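Local coordinates for hypothetical protein yiiM (Escherichia coli, PDB 1O65) that probably acts as a molybdenum-binding oxidoreductase of the MOSC family, working on nitrogenous compounds, with a possible link to pyridoxal phosphate, at residues F91-A95 with F96-L100; S142-A145 with Q146-N150; E185-A188 with I189-M193; T214-M217 with Q218-L222; E227-S230 with R231-G235. One frame throughout, in Å; residues are numbered along the deposited sequence.

Contact 1 of 5, residues F91-A95 with F96-L100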
loop_
_atom_site.group_PDB
_atom_site.type_symbol
_atom_site.label_atom_id
_atom_site.label_comp_id
_atom_site.label_asym_id
_atom_site.label_seq_id
_atom_site.Cartn_x
_atom_site.Cartn_y
_atom_site.Cartn_z
ATOM N N PHE A 91 -12.587 -12.610 4.592
ATOM C CA PHE A 91 -12.321 -11.197 4.369
ATOM C C PHE A 91 -12.309 -10.389 5.638
ATOM O O PHE A 91 -13.189 -9.556 5.886
ATOM C CB PHE A 91 -13.264 -10.658 3.278
ATOM C CG PHE A 91 -13.011 -11.373 1.963
ATOM C CD1 PHE A 91 -11.986 -10.987 1.124
ATOM C CD2 PHE A 91 -13.782 -12.477 1.608
ATOM C CE1 PHE A 91 -11.744 -11.652 -0.069
ATOM C CE2 PHE A 91 -13.545 -13.137 0.411
ATOM C CZ PHE A 91 -12.522 -12.737 -0.429
ATOM N N VAL A 92 -11.279 -10.603 6.467
ATOM C CA VAL A 92 -11.061 -9.897 7.708
ATOM C C VAL A 92 -9.558 -9.598 7.836
ATOM O O VAL A 92 -8.747 -10.367 7.309
ATOM C CB VAL A 92 -11.534 -10.641 8.959
ATOM C CG1 VAL A 92 -13.035 -10.879 8.974
ATOM C CG2 VAL A 92 -10.864 -12.004 9.112
ATOM N N ALA A 93 -9.197 -8.448 8.375
ATOM C CA ALA A 93 -7.779 -8.114 8.547
ATOM C C ALA A 93 -7.119 -9.222 9.364
ATOM O O ALA A 93 -7.761 -9.769 10.263
ATOM C CB ALA A 93 -7.715 -6.766 9.262
ATOM N N PRO A 94 -5.896 -9.622 9.062
ATOM C CA PRO A 94 -5.127 -9.053 7.968
ATOM C C PRO A 94 -4.981 -10.012 6.804
ATOM O O PRO A 94 -3.871 -10.253 6.293
ATOM C CB PRO A 94 -3.773 -8.823 8.646
ATOM C CG PRO A 94 -3.632 -10.064 9.493
ATOM C CD PRO A 94 -5.008 -10.356 10.004
ATOM N N ALA A 95 -6.108 -10.465 6.251
ATOM C CA ALA A 95 -6.095 -11.426 5.164
ATOM C C ALA A 95 -5.233 -10.998 3.988
ATOM O O ALA A 95 -4.660 -11.838 3.296
ATOM C CB ALA A 95 -7.502 -11.725 4.670
ATOM N N PHE A 96 -5.123 -9.700 3.715
ATOM C CA PHE A 96 -4.310 -9.258 2.579
ATOM C C PHE A 96 -2.848 -9.084 2.924
ATOM O O PHE A 96 -2.108 -8.569 2.077
ATOM C CB PHE A 96 -4.906 -7.969 1.973
ATOM C CG PHE A 96 -6.087 -8.263 1.078
ATOM C CD1 PHE A 96 -5.906 -8.591 -0.252
ATOM C CD2 PHE A 96 -7.375 -8.258 1.585
ATOM C CE1 PHE A 96 -6.987 -8.884 -1.064
ATOM C CE2 PHE A 96 -8.466 -8.550 0.782
ATOM C CZ PHE A 96 -8.274 -8.862 -0.543
ATOM N N GLY A 97 -2.396 -9.491 4.095
ATOM C CA GLY A 97 -1.000 -9.378 4.482
ATOM C C GLY A 97 -0.623 -8.023 5.077
ATOM O O GLY A 97 0.547 -7.791 5.414
ATOM N N GLU A 98 -1.571 -7.143 5.352
ATOM C CA GLU A 98 -1.263 -5.834 5.884
ATOM C C GLU A 98 -0.681 -5.807 7.282
ATOM O O GLU A 98 -0.922 -6.632 8.161
ATOM C CB GLU A 98 -2.529 -4.953 5.862
ATOM C CG GLU A 98 -3.622 -5.407 6.806
ATOM C CD GLU A 98 -4.634 -6.289 6.099
ATOM O OE1 GLU A 98 -4.210 -7.122 5.275
ATOM O OE2 GLU A 98 -5.850 -6.154 6.343
ATOM N N ASN A 99 0.128 -4.770 7.521
ATOM C CA ASN A 99 0.649 -4.520 8.865
ATOM C C ASN A 99 -0.278 -3.514 9.559
ATOM O O ASN A 99 -0.467 -3.581 10.764
ATOM C CB ASN A 99 2.041 -3.911 8.834
ATOM C CG ASN A 99 3.031 -4.754 8.061
ATOM O OD1 ASN A 99 3.554 -4.287 7.036
ATOM N ND2 ASN A 99 3.283 -5.960 8.568
ATOM N N LEU A 100 -0.817 -2.582 8.752
ATOM C CA LEU A 100 -1.657 -1.521 9.294
ATOM C C LEU A 100 -3.107 -1.594 8.829
ATOM O O LEU A 100 -3.397 -1.599 7.643
ATOM C CB LEU A 100 -1.089 -0.151 8.939
ATOM C CG LEU A 100 0.330 0.171 9.409
ATOM C CD1 LEU A 100 0.725 1.591 9.052
ATOM C CD2 LEU A 100 0.477 -0.068 10.903
#
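Pro94 and Gly97 close a type I beta turn, the Gly97 N to Pro94 O hydrogen bond measuring 2.8 Å with the donor standing above the carbonyl plane. A cis peptide bond precedes Pro94, and Gly97 leaves the turn at a positive phi (85°), where a side chain would press on the carbonyl before it. Glu98 then folds back over the proline. Its CG takes the crowded position between backbone N and carbonyl carbon (chi1 67°), and a bend at chi2 lays the carboxylate against the turn, with CD 3.4 Å from Pro94 CA and OE2 3.5 Å from Ala93 CB. This turn belongs to the loop between helix 75-83 and strand 100-102 of the MOSC domain, and Tyr77 OH on that helix hydrogen-bonds Glu98 OE2. With Glu98 cut back to an alanine, the Tyr77 hydroxyl is likely to lose this mate and the flank of Pro94 its cover. The two phenylalanines meet more lightly: the CE2 atom of Phe96 comes to the edge of the Phe91 ring, 4.3 Å from its CD1. Both rings also meet Trp80 and Phe139, and Phe96 stacks on Tyr72.

Contact 2 of 5, residues S142-A145 with Q146-N150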
loop_
_atom_site.group_PDB
_atom_site.type_symbol
_atom_site.label_atom_id
_atom_site.label_comp_id
_atom_site.label_asym_id
_atom_site.label_seq_id
_atom_site.Cartn_x
_atom_site.Cartn_y
_atom_site.Cartn_z
ATOM N N SER A 142 -9.448 -17.822 -7.674
ATOM C CA SER A 142 -8.570 -17.874 -8.817
ATOM C C SER A 142 -8.159 -16.549 -9.416
ATOM O O SER A 142 -7.026 -16.472 -9.930
ATOM C CB SER A 142 -9.155 -18.795 -9.896
ATOM O OG SER A 142 -10.204 -18.146 -10.598
ATOM N N ASP A 143 -9.009 -15.534 -9.422
ATOM C CA ASP A 143 -8.666 -14.251 -10.001
ATOM C C ASP A 143 -8.708 -13.081 -9.033
ATOM O O ASP A 143 -8.924 -11.955 -9.492
ATOM C CB ASP A 143 -9.624 -13.973 -11.183
ATOM C CG ASP A 143 -11.066 -13.857 -10.713
ATOM O OD1 ASP A 143 -11.375 -14.400 -9.631
ATOM O OD2 ASP A 143 -11.887 -13.225 -11.411
ATOM N N ILE A 144 -8.447 -13.279 -7.743
ATOM C CA ILE A 144 -8.511 -12.172 -6.782
ATOM C C ILE A 144 -7.451 -11.132 -7.097
ATOM O O ILE A 144 -7.765 -9.923 -7.109
ATOM C CB ILE A 144 -8.481 -12.631 -5.331
ATOM C CG1 ILE A 144 -8.757 -11.504 -4.329
ATOM C CG2 ILE A 144 -7.136 -13.261 -4.954
ATOM C CD1 ILE A 144 -10.189 -11.085 -4.192
ATOM N N ALA A 145 -6.241 -11.534 -7.495
ATOM C CA ALA A 145 -5.223 -10.519 -7.826
ATOM C C ALA A 145 -5.680 -9.665 -9.003
ATOM O O ALA A 145 -5.555 -8.424 -8.984
ATOM C CB ALA A 145 -3.852 -11.109 -7.997
ATOM N N GLN A 146 -6.277 -10.270 -10.023
ATOM C CA GLN A 146 -6.796 -9.471 -11.145
ATOM C C GLN A 146 -7.869 -8.522 -10.621
ATOM O O GLN A 146 -7.901 -7.329 -10.904
ATOM C CB GLN A 146 -7.322 -10.380 -12.248
ATOM C CG GLN A 146 -7.825 -9.647 -13.486
ATOM C CD GLN A 146 -6.676 -9.125 -14.332
ATOM O OE1 GLN A 146 -5.943 -9.931 -14.924
ATOM N NE2 GLN A 146 -6.467 -7.813 -14.407
ATOM N N LEU A 147 -8.801 -9.014 -9.841
ATOM C CA LEU A 147 -9.877 -8.234 -9.241
ATOM C C LEU A 147 -9.310 -7.061 -8.457
ATOM O O LEU A 147 -9.707 -5.928 -8.724
ATOM C CB LEU A 147 -10.759 -9.155 -8.406
ATOM C CG LEU A 147 -12.124 -9.591 -8.897
ATOM C CD1 LEU A 147 -12.342 -9.531 -10.406
ATOM C CD2 LEU A 147 -12.381 -11.040 -8.429
ATOM N N MET A 148 -8.378 -7.264 -7.518
ATOM C CA MET A 148 -7.816 -6.128 -6.786
ATOM C C MET A 148 -7.269 -5.063 -7.732
ATOM O O MET A 148 -7.594 -3.878 -7.604
ATOM C CB MET A 148 -6.686 -6.482 -5.833
ATOM C CG MET A 148 -6.926 -7.579 -4.841
ATOM S SD MET A 148 -5.463 -7.957 -3.882
ATOM C CE MET A 148 -5.089 -6.372 -3.134
ATOM N N GLN A 149 -6.428 -5.486 -8.684
ATOM C CA GLN A 149 -5.849 -4.521 -9.630
ATOM C C GLN A 149 -6.910 -3.779 -10.442
ATOM O O GLN A 149 -6.812 -2.540 -10.604
ATOM C CB GLN A 149 -4.822 -5.190 -10.529
ATOM C CG GLN A 149 -4.015 -4.184 -11.364
ATOM C CD GLN A 149 -3.175 -4.936 -12.382
ATOM O OE1 GLN A 149 -2.127 -5.485 -12.059
ATOM N NE2 GLN A 149 -3.675 -4.987 -13.610
ATOM N N ASN A 150 -7.916 -4.479 -10.927
ATOM C CA ASN A 150 -8.985 -3.862 -11.696
ATOM C C ASN A 150 -9.818 -2.851 -10.909
ATOM O O ASN A 150 -10.164 -1.789 -11.398
ATOM C CB ASN A 150 -9.930 -4.933 -12.261
ATOM C CG ASN A 150 -9.387 -5.747 -13.405
ATOM O OD1 ASN A 150 -8.299 -5.517 -13.932
ATOM N ND2 ASN A 150 -10.148 -6.768 -13.825
#
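Asp143 O receives Leu147 N at 3.0 Å in the first of three consecutive i to i+4 backbone bonds that open helix 144-151; Met148 N to Ile144 O and Gln149 N to Ala145 O continue the series. Asp143 occupies the N-cap position, yet its side chain makes no capping bond. With CG wedged between backbone N and carbonyl carbon (chi1 63°), the carboxylate instead crosses the isobutyl group of Leu147 obliquely, both oxygens 3.7 Å from Leu147 CD2. The buried flank is closed in by Ile144 and Met148: Met148 CG lies 3.4 Å from Ile144 O, and the side chains only graze, Ile144 CG1 to Met148 CG at 4.4 Å. The opposite character appears at Gln146 and the exposed Asn150, one turn apart, where Gln146 NE2 donates to Asn150 OD1 at 3.0 Å, well above the plane of the receiving amide and not on a lone pair. Gln146 OE1 accepts from Trp234 NE1, so that bonds at both ends of the amide are likely to hold its rotation. Ile144, Leu147 and Met148 pack on Trp80 of helix 75-83, Ile144 and Met148 also touch Leu135 of helix 134-138, and Ala145, Gln146 and Gln149 rest on Leu233 of helix 230-234.

Contact 3 of 5, residues E185-A188 with I189-M193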
loop_
_atom_site.group_PDB
_atom_site.type_symbol
_atom_site.label_atom_id
_atom_site.label_comp_id
_atom_site.label_asym_id
_atom_site.label_seq_id
_atom_site.Cartn_x
_atom_site.Cartn_y
_atom_site.Cartn_z
ATOM N N GLU A 185 -4.836 7.395 -8.333
ATOM C CA GLU A 185 -4.247 7.850 -9.584
ATOM C C GLU A 185 -3.002 7.033 -9.943
ATOM O O GLU A 185 -2.868 6.590 -11.074
ATOM C CB GLU A 185 -3.880 9.321 -9.523
ATOM C CG GLU A 185 -5.039 10.297 -9.378
ATOM C CD GLU A 185 -4.512 11.715 -9.135
ATOM O OE1 GLU A 185 -3.965 12.261 -10.133
ATOM O OE2 GLU A 185 -4.618 12.211 -7.994
ATOM N N ALA A 186 -2.076 6.822 -9.009
ATOM C CA ALA A 186 -0.882 6.061 -9.314
ATOM C C ALA A 186 -1.282 4.651 -9.776
ATOM O O ALA A 186 -0.759 4.169 -10.772
ATOM C CB ALA A 186 0.072 5.989 -8.147
ATOM N N ALA A 187 -2.215 4.031 -9.027
ATOM C CA ALA A 187 -2.685 2.726 -9.398
ATOM C C ALA A 187 -3.267 2.774 -10.813
ATOM O O ALA A 187 -2.825 1.931 -11.606
ATOM C CB ALA A 187 -3.692 2.125 -8.420
ATOM N N ALA A 188 -4.060 3.755 -11.167
ATOM C CA ALA A 188 -4.675 3.868 -12.473
ATOM C C ALA A 188 -3.663 4.108 -13.590
ATOM O O ALA A 188 -3.766 3.627 -14.726
ATOM C CB ALA A 188 -5.712 5.024 -12.484
ATOM N N ILE A 189 -2.705 4.962 -13.317
ATOM C CA ILE A 189 -1.634 5.251 -14.251
ATOM C C ILE A 189 -0.830 3.975 -14.519
ATOM O O ILE A 189 -0.330 3.752 -15.624
ATOM C CB ILE A 189 -0.666 6.325 -13.684
ATOM C CG1 ILE A 189 -1.376 7.674 -13.579
ATOM C CG2 ILE A 189 0.576 6.383 -14.557
ATOM C CD1 ILE A 189 -0.618 8.788 -12.891
ATOM N N ALA A 190 -0.603 3.159 -13.509
ATOM C CA ALA A 190 0.170 1.945 -13.711
ATOM C C ALA A 190 -0.618 0.859 -14.435
ATOM O O ALA A 190 -0.018 0.209 -15.276
ATOM C CB ALA A 190 0.629 1.319 -12.388
ATOM N N TRP A 191 -1.900 0.684 -14.075
ATOM C CA TRP A 191 -2.606 -0.479 -14.592
ATOM C C TRP A 191 -3.896 -0.264 -15.346
ATOM O O TRP A 191 -4.446 -1.242 -15.868
ATOM C CB TRP A 191 -2.928 -1.386 -13.376
ATOM C CG TRP A 191 -1.803 -1.754 -12.484
ATOM C CD1 TRP A 191 -0.612 -2.316 -12.866
ATOM C CD2 TRP A 191 -1.722 -1.606 -11.061
ATOM N NE1 TRP A 191 0.166 -2.533 -11.770
ATOM C CE2 TRP A 191 -0.480 -2.117 -10.649
ATOM C CE3 TRP A 191 -2.607 -1.130 -10.085
ATOM C CZ2 TRP A 191 -0.052 -2.136 -9.307
ATOM C CZ3 TRP A 191 -2.183 -1.156 -8.765
ATOM C CH2 TRP A 191 -0.921 -1.634 -8.379
ATOM N N HIS A 192 -4.492 0.929 -15.373
ATOM C CA HIS A 192 -5.766 1.084 -16.062
ATOM C C HIS A 192 -5.687 1.873 -17.352
ATOM O O HIS A 192 -6.433 1.587 -18.290
ATOM C CB HIS A 192 -6.796 1.782 -15.134
ATOM C CG HIS A 192 -7.090 1.060 -13.859
ATOM N ND1 HIS A 192 -7.672 1.674 -12.783
ATOM C CD2 HIS A 192 -6.851 -0.207 -13.449
ATOM C CE1 HIS A 192 -7.818 0.828 -11.782
ATOM N NE2 HIS A 192 -7.314 -0.345 -12.166
ATOM N N MET A 193 -4.861 2.915 -17.429
ATOM C CA MET A 193 -4.820 3.707 -18.643
ATOM C C MET A 193 -3.837 3.216 -19.685
ATOM O O MET A 193 -2.889 2.476 -19.414
ATOM C CB MET A 193 -4.571 5.177 -18.368
ATOM C CG MET A 193 -3.695 5.572 -17.219
ATOM S SD MET A 193 -2.819 7.138 -17.525
ATOM C CE MET A 193 -1.390 6.535 -18.402
#
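The C-terminal end of helix 183-191, within the YiiM-like three-helix region, is where Ala188 O takes two backbone donors at once. His192 N approaches it at 2.9 Å, tilted 34° from the carbonyl plane, whereas Met193 N, at 3.0 Å, lies nearly in line with the C=O bond. The second is an i to i+5 bond of the kind found where a helix ends in a wider turn. Upstream, Ile189 N, Ala190 N and Trp191 N bind the carbonyls of Glu185, Ala186 and Ala187 in ordinary i to i+4 fashion. Among the side chains, the indole of Trp191 swings back along the helix: CG lies opposite the carbonyl carbon (chi1 -53°), bringing the six-membered ring to Ala187, with CZ3 3.6 Å from Ala187 CB and CE3 3.4 Å from Ala187 O. The methyl of Ala190 sits over one face of the indole, toward the rim on its five-membered side. Next round the helix, His192 brings ND1 to 3.9 Å from Ala188 CB, while its NE2 donates to Gln149 O. Ile189 runs back over the preceding turn, CG1 3.1 Å from Glu185 O. Trp191 also meets Phe229 and Trp213 edge-to-face. The small alanines are consistent with close helix packing: Ala190 touches Trp213 and Met217 of helix 211-223, and Ala186 touches Leu203 of helix 197-204, as in a compact three-helix bundle.

Contact 4 of 5, residues T214-M217 with Q218-L222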
loop_
_atom_site.group_PDB
_atom_site.type_symbol
_atom_site.label_atom_id
_atom_site.label_comp_id
_atom_site.label_asym_id
_atom_site.label_seq_id
_atom_site.Cartn_x
_atom_site.Cartn_y
_atom_site.Cartn_z
ATOM N N THR A 214 9.685 3.901 -9.714
ATOM C CA THR A 214 10.429 4.846 -10.544
ATOM C C THR A 214 11.009 4.139 -11.769
ATOM O O THR A 214 10.919 4.579 -12.914
ATOM C CB THR A 214 11.579 5.471 -9.725
ATOM O OG1 THR A 214 10.989 6.252 -8.657
ATOM C CG2 THR A 214 12.450 6.350 -10.600
ATOM N N ARG A 215 11.611 2.976 -11.504
ATOM C CA ARG A 215 12.180 2.122 -12.527
ATOM C C ARG A 215 11.142 1.700 -13.553
ATOM O O ARG A 215 11.314 1.930 -14.754
ATOM C CB ARG A 215 12.800 0.881 -11.848
ATOM C CG ARG A 215 13.395 -0.100 -12.834
ATOM C CD ARG A 215 13.880 -1.362 -12.167
ATOM N NE ARG A 215 14.783 -2.118 -12.969
ATOM C CZ ARG A 215 14.726 -2.676 -14.146
ATOM N NH1 ARG A 215 13.629 -2.611 -14.897
ATOM N NH2 ARG A 215 15.810 -3.331 -14.596
ATOM N N THR A 216 10.013 1.144 -13.115
ATOM C CA THR A 216 8.975 0.717 -14.058
ATOM C C THR A 216 8.519 1.878 -14.937
ATOM O O THR A 216 8.406 1.775 -16.161
ATOM C CB THR A 216 7.749 0.188 -13.303
ATOM O OG1 THR A 216 8.170 -0.920 -12.506
ATOM C CG2 THR A 216 6.625 -0.230 -14.242
ATOM N N MET A 217 8.210 2.993 -14.260
ATOM C CA MET A 217 7.715 4.143 -15.028
ATOM C C MET A 217 8.798 4.660 -15.936
ATOM O O MET A 217 8.506 4.898 -17.109
ATOM C CB MET A 217 7.081 5.213 -14.150
ATOM C CG MET A 217 5.902 4.643 -13.372
ATOM S SD MET A 217 4.588 4.080 -14.478
ATOM C CE MET A 217 3.807 2.830 -13.472
ATOM N N GLN A 218 10.044 4.741 -15.446
ATOM C CA GLN A 218 11.095 5.211 -16.375
ATOM C C GLN A 218 11.267 4.229 -17.533
ATOM O O GLN A 218 11.472 4.646 -18.678
ATOM C CB GLN A 218 12.414 5.430 -15.651
ATOM C CG GLN A 218 13.511 6.011 -16.541
ATOM C CD GLN A 218 13.211 7.401 -17.045
ATOM O OE1 GLN A 218 13.195 8.416 -16.331
ATOM N NE2 GLN A 218 12.968 7.493 -18.353
ATOM N N LYS A 219 11.191 2.906 -17.266
ATOM C CA LYS A 219 11.300 1.953 -18.369
ATOM C C LYS A 219 10.181 2.172 -19.392
ATOM O O LYS A 219 10.442 1.989 -20.589
ATOM C CB LYS A 219 11.329 0.488 -18.002
ATOM C CG LYS A 219 12.536 0.029 -17.203
ATOM C CD LYS A 219 13.819 0.412 -17.889
ATOM C CE LYS A 219 15.036 -0.285 -17.265
ATOM N NZ LYS A 219 16.251 0.109 -18.047
ATOM N N ARG A 220 8.988 2.566 -18.949
ATOM C CA ARG A 220 7.934 2.775 -19.949
ATOM C C ARG A 220 8.237 3.976 -20.844
ATOM O O ARG A 220 7.991 3.884 -22.050
ATOM C CB ARG A 220 6.567 2.958 -19.287
ATOM C CG ARG A 220 6.070 1.644 -18.642
ATOM C CD ARG A 220 4.716 1.970 -17.988
ATOM N NE ARG A 220 4.252 0.894 -17.137
ATOM C CZ ARG A 220 3.020 0.847 -16.639
ATOM N NH1 ARG A 220 2.168 1.832 -16.937
ATOM N NH2 ARG A 220 2.662 -0.169 -15.882
ATOM N N ARG A 221 8.778 5.060 -20.279
ATOM C CA ARG A 221 9.032 6.243 -21.098
ATOM C C ARG A 221 10.039 5.937 -22.210
ATOM O O ARG A 221 9.804 6.367 -23.335
ATOM C CB ARG A 221 9.494 7.471 -20.310
ATOM C CG ARG A 221 8.604 7.822 -19.119
ATOM C CD ARG A 221 8.896 9.198 -18.573
ATOM N NE ARG A 221 8.570 10.277 -19.523
ATOM C CZ ARG A 221 9.128 11.476 -19.417
ATOM N NH1 ARG A 221 10.011 11.701 -18.420
ATOM N NH2 ARG A 221 8.824 12.436 -20.280
ATOM N N LEU A 222 11.082 5.176 -21.883
ATOM C CA LEU A 222 12.132 4.877 -22.840
ATOM C C LEU A 222 11.770 3.802 -23.844
ATOM O O LEU A 222 12.172 3.872 -25.006
ATOM C CB LEU A 222 13.427 4.503 -22.094
ATOM C CG LEU A 222 14.067 5.681 -21.320
ATOM C CD1 LEU A 222 15.132 5.170 -20.369
ATOM C CD2 LEU A 222 14.688 6.670 -22.302
#
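Met217 and Arg220 run side by side and point the same way, the methionine methyl standing over the centre of the guanidinium face, with CE 3.8 Å from Arg220 CZ. The bend of Met217 at chi2 (-63°) turns its thioether alongside the extended arginine, SD coming 4.1 Å from Arg220 CD. Thr216 lies along the same arginine, its CG2 3.9 Å from NE. The second side-chain pair is more exposed: the CE methylene of Lys219 rests over a face of the Arg215 guanidinium, 3.6 Å from its NH1. Lys219 NZ stays 4.9 Å from Arg215 NH2, so the like charges are not in contact. The backbone supplies the regular interactions, Gln218 N to Thr214 O and Lys219 N to Arg215 O both at 2.7 Å, followed by Arg220 N to Thr216 O and Arg221 N to Met217 O. Salt bridges take the outer ends of the arginines beyond the helix, Arg220 to Glu227 and Arg221 to Asp197, and Arg220 NH2 also donates to Ala190 O. Replacing Arg220 by a leucine would probably leave the Glu227 carboxylate without its charge mate, the Ala190 carbonyl without this donor, and the Met217 methyl without the flat group beneath it. The pairing lies on helix 211-223, the last of the YiiM-like three-helix region, where Met217 packs on Tyr200 of helix 197-204, as in a small helical bundle.

Contact 5 of 5, residues E227-S230 with R231-G235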
loop_
_atom_site.group_PDB
_atom_site.type_symbol
_atom_site.label_atom_id
_atom_site.label_comp_id
_atom_site.label_asym_id
_atom_site.label_seq_id
_atom_site.Cartn_x
_atom_site.Cartn_y
_atom_site.Cartn_z
ATOM N N GLU A 227 5.015 -2.625 -19.701
ATOM C CA GLU A 227 5.469 -4.000 -19.416
ATOM C C GLU A 227 4.268 -4.932 -19.169
ATOM O O GLU A 227 3.150 -4.482 -18.850
ATOM C CB GLU A 227 6.412 -3.992 -18.204
ATOM C CG GLU A 227 5.669 -3.895 -16.867
ATOM C CD GLU A 227 5.090 -2.505 -16.609
ATOM O OE1 GLU A 227 5.481 -1.504 -17.244
ATOM O OE2 GLU A 227 4.170 -2.372 -15.789
ATOM N N ASP A 228 4.506 -6.232 -19.281
ATOM C CA ASP A 228 3.510 -7.283 -19.112
ATOM C C ASP A 228 3.151 -7.593 -17.670
ATOM O O ASP A 228 4.022 -7.660 -16.784
ATOM C CB ASP A 228 4.030 -8.596 -19.750
ATOM C CG ASP A 228 2.875 -9.549 -20.003
ATOM O OD1 ASP A 228 2.136 -9.309 -20.988
ATOM O OD2 ASP A 228 2.697 -10.511 -19.236
ATOM N N PHE A 229 1.883 -7.834 -17.405
ATOM C CA PHE A 229 1.409 -8.106 -16.052
ATOM C C PHE A 229 1.040 -9.580 -15.822
ATOM O O PHE A 229 0.782 -9.940 -14.661
ATOM C CB PHE A 229 0.147 -7.301 -15.736
ATOM C CG PHE A 229 0.139 -5.839 -16.008
ATOM C CD1 PHE A 229 1.260 -5.059 -15.848
ATOM C CD2 PHE A 229 -1.045 -5.207 -16.386
ATOM C CE1 PHE A 229 1.231 -3.698 -16.098
ATOM C CE2 PHE A 229 -1.086 -3.844 -16.623
ATOM C CZ PHE A 229 0.045 -3.079 -16.485
ATOM N N SER A 230 1.076 -10.406 -16.845
ATOM C CA SER A 230 0.662 -11.776 -16.755
ATOM C C SER A 230 1.305 -12.612 -15.675
ATOM O O SER A 230 0.545 -13.284 -14.963
ATOM C CB SER A 230 0.799 -12.519 -18.103
ATOM O OG SER A 230 -0.047 -11.856 -19.047
ATOM N N ARG A 231 2.626 -12.626 -15.562
ATOM C CA ARG A 231 3.236 -13.460 -14.534
ATOM C C ARG A 231 2.877 -13.010 -13.124
ATOM O O ARG A 231 2.591 -13.846 -12.271
ATOM C CB ARG A 231 4.757 -13.530 -14.709
ATOM C CG ARG A 231 5.167 -14.246 -15.979
ATOM C CD ARG A 231 4.801 -15.710 -15.967
ATOM N NE ARG A 231 5.476 -16.481 -16.993
ATOM C CZ ARG A 231 5.523 -16.229 -18.295
ATOM N NH1 ARG A 231 4.914 -15.178 -18.840
ATOM N NH2 ARG A 231 6.219 -17.043 -19.097
ATOM N N ARG A 232 2.947 -11.703 -12.880
ATOM C CA ARG A 232 2.652 -11.192 -11.530
ATOM C C ARG A 232 1.239 -11.539 -11.110
ATOM O O ARG A 232 1.054 -12.148 -10.070
ATOM C CB ARG A 232 2.898 -9.681 -11.469
ATOM C CG ARG A 232 2.430 -9.009 -10.187
ATOM C CD ARG A 232 2.914 -7.543 -10.181
ATOM N NE ARG A 232 2.473 -6.842 -11.406
ATOM C CZ ARG A 232 1.232 -6.350 -11.494
ATOM N NH1 ARG A 232 0.391 -6.484 -10.476
ATOM N NH2 ARG A 232 0.815 -5.737 -12.594
ATOM N N LEU A 233 0.243 -11.271 -11.938
ATOM C CA LEU A 233 -1.147 -11.500 -11.597
ATOM C C LEU A 233 -1.575 -12.958 -11.588
ATOM O O LEU A 233 -2.483 -13.328 -10.829
ATOM C CB LEU A 233 -2.054 -10.752 -12.598
ATOM C CG LEU A 233 -2.026 -9.220 -12.485
ATOM C CD1 LEU A 233 -2.592 -8.571 -13.727
ATOM C CD2 LEU A 233 -2.757 -8.779 -11.227
ATOM N N TRP A 234 -1.020 -13.766 -12.490
ATOM C CA TRP A 234 -1.395 -15.154 -12.646
ATOM C C TRP A 234 -0.326 -16.188 -12.379
ATOM O O TRP A 234 -0.617 -17.390 -12.358
ATOM C CB TRP A 234 -1.960 -15.346 -14.073
ATOM C CG TRP A 234 -3.168 -14.489 -14.312
ATOM C CD1 TRP A 234 -3.205 -13.302 -14.976
ATOM C CD2 TRP A 234 -4.513 -14.746 -13.890
ATOM N NE1 TRP A 234 -4.481 -12.794 -14.998
ATOM C CE2 TRP A 234 -5.303 -13.661 -14.324
ATOM C CE3 TRP A 234 -5.130 -15.796 -13.197
ATOM C CZ2 TRP A 234 -6.675 -13.593 -14.095
ATOM C CZ3 TRP A 234 -6.492 -15.714 -12.963
ATOM C CH2 TRP A 234 -7.243 -14.629 -13.435
ATOM N N GLY A 235 0.900 -15.793 -12.082
ATOM C CA GLY A 235 1.970 -16.766 -11.811
ATOM C C GLY A 235 2.036 -17.808 -12.922
ATOM O O GLY A 235 1.957 -17.471 -14.108
HETATM O O HOH W 1 4.205 -9.792 -14.867
HETATM O O HOH W 2 4.502 -11.174 -17.337
#
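Asp228 OD2 is gripped by Ser230 N, at 2.9 Å, and by a water at 2.7 Å that in turn accepts from Arg231 N. This is helix capping at the start of helix 230-234, the Ser230 N-H reaching the oxygen from well above the carboxylate plane. A second water joins Asp228 O to Arg232 N, so that two early N-H groups of the helix are answered through solvent. Within the helix, Leu233 N donates to Phe229 O in a nearly straight bond (174°), and Trp234 N to Ser230 O. The helix stops at Gly235, whose phi is positive. On the inner side Leu233 CD1 packs 3.6 Å from Phe229 CB. A bend at chi3 (55°) brings the Arg232 guanidinium alongside the Phe229 ring, their planes 65° apart; Arg232 NH2 is also hydrogen-bonded to Gln149 OE1, and NH1 to Pro131 O. The guanidinium turns its edge to the phenyl ring, NH2 lying 3.4 Å from Phe229 CD1.

How the contacts relate
Contacts 1 and 2 lie within the MOSC range, contacts 3 and 4 within the three-helix region, and contact 5 joins the two by touching contacts 2, 3 and 4. Contact 1, alone without regular helix, is the most central, its centre about 11 Å from that of the chain; contacts 2 and 3 are intermediate, and contacts 4 and 5 outermost, at about 20 and 19 Å. Chemistry follows place: aromatic and apolar groups dominate where contacts 1 and 2 share Trp80, whereas contact 4 carries more charge, and contact 5 adds waters and charged ends. Contact 3 passes Trp191 toward contacts 2 and 5, while the Ala190 carbonyl receives Arg220 from contact 4.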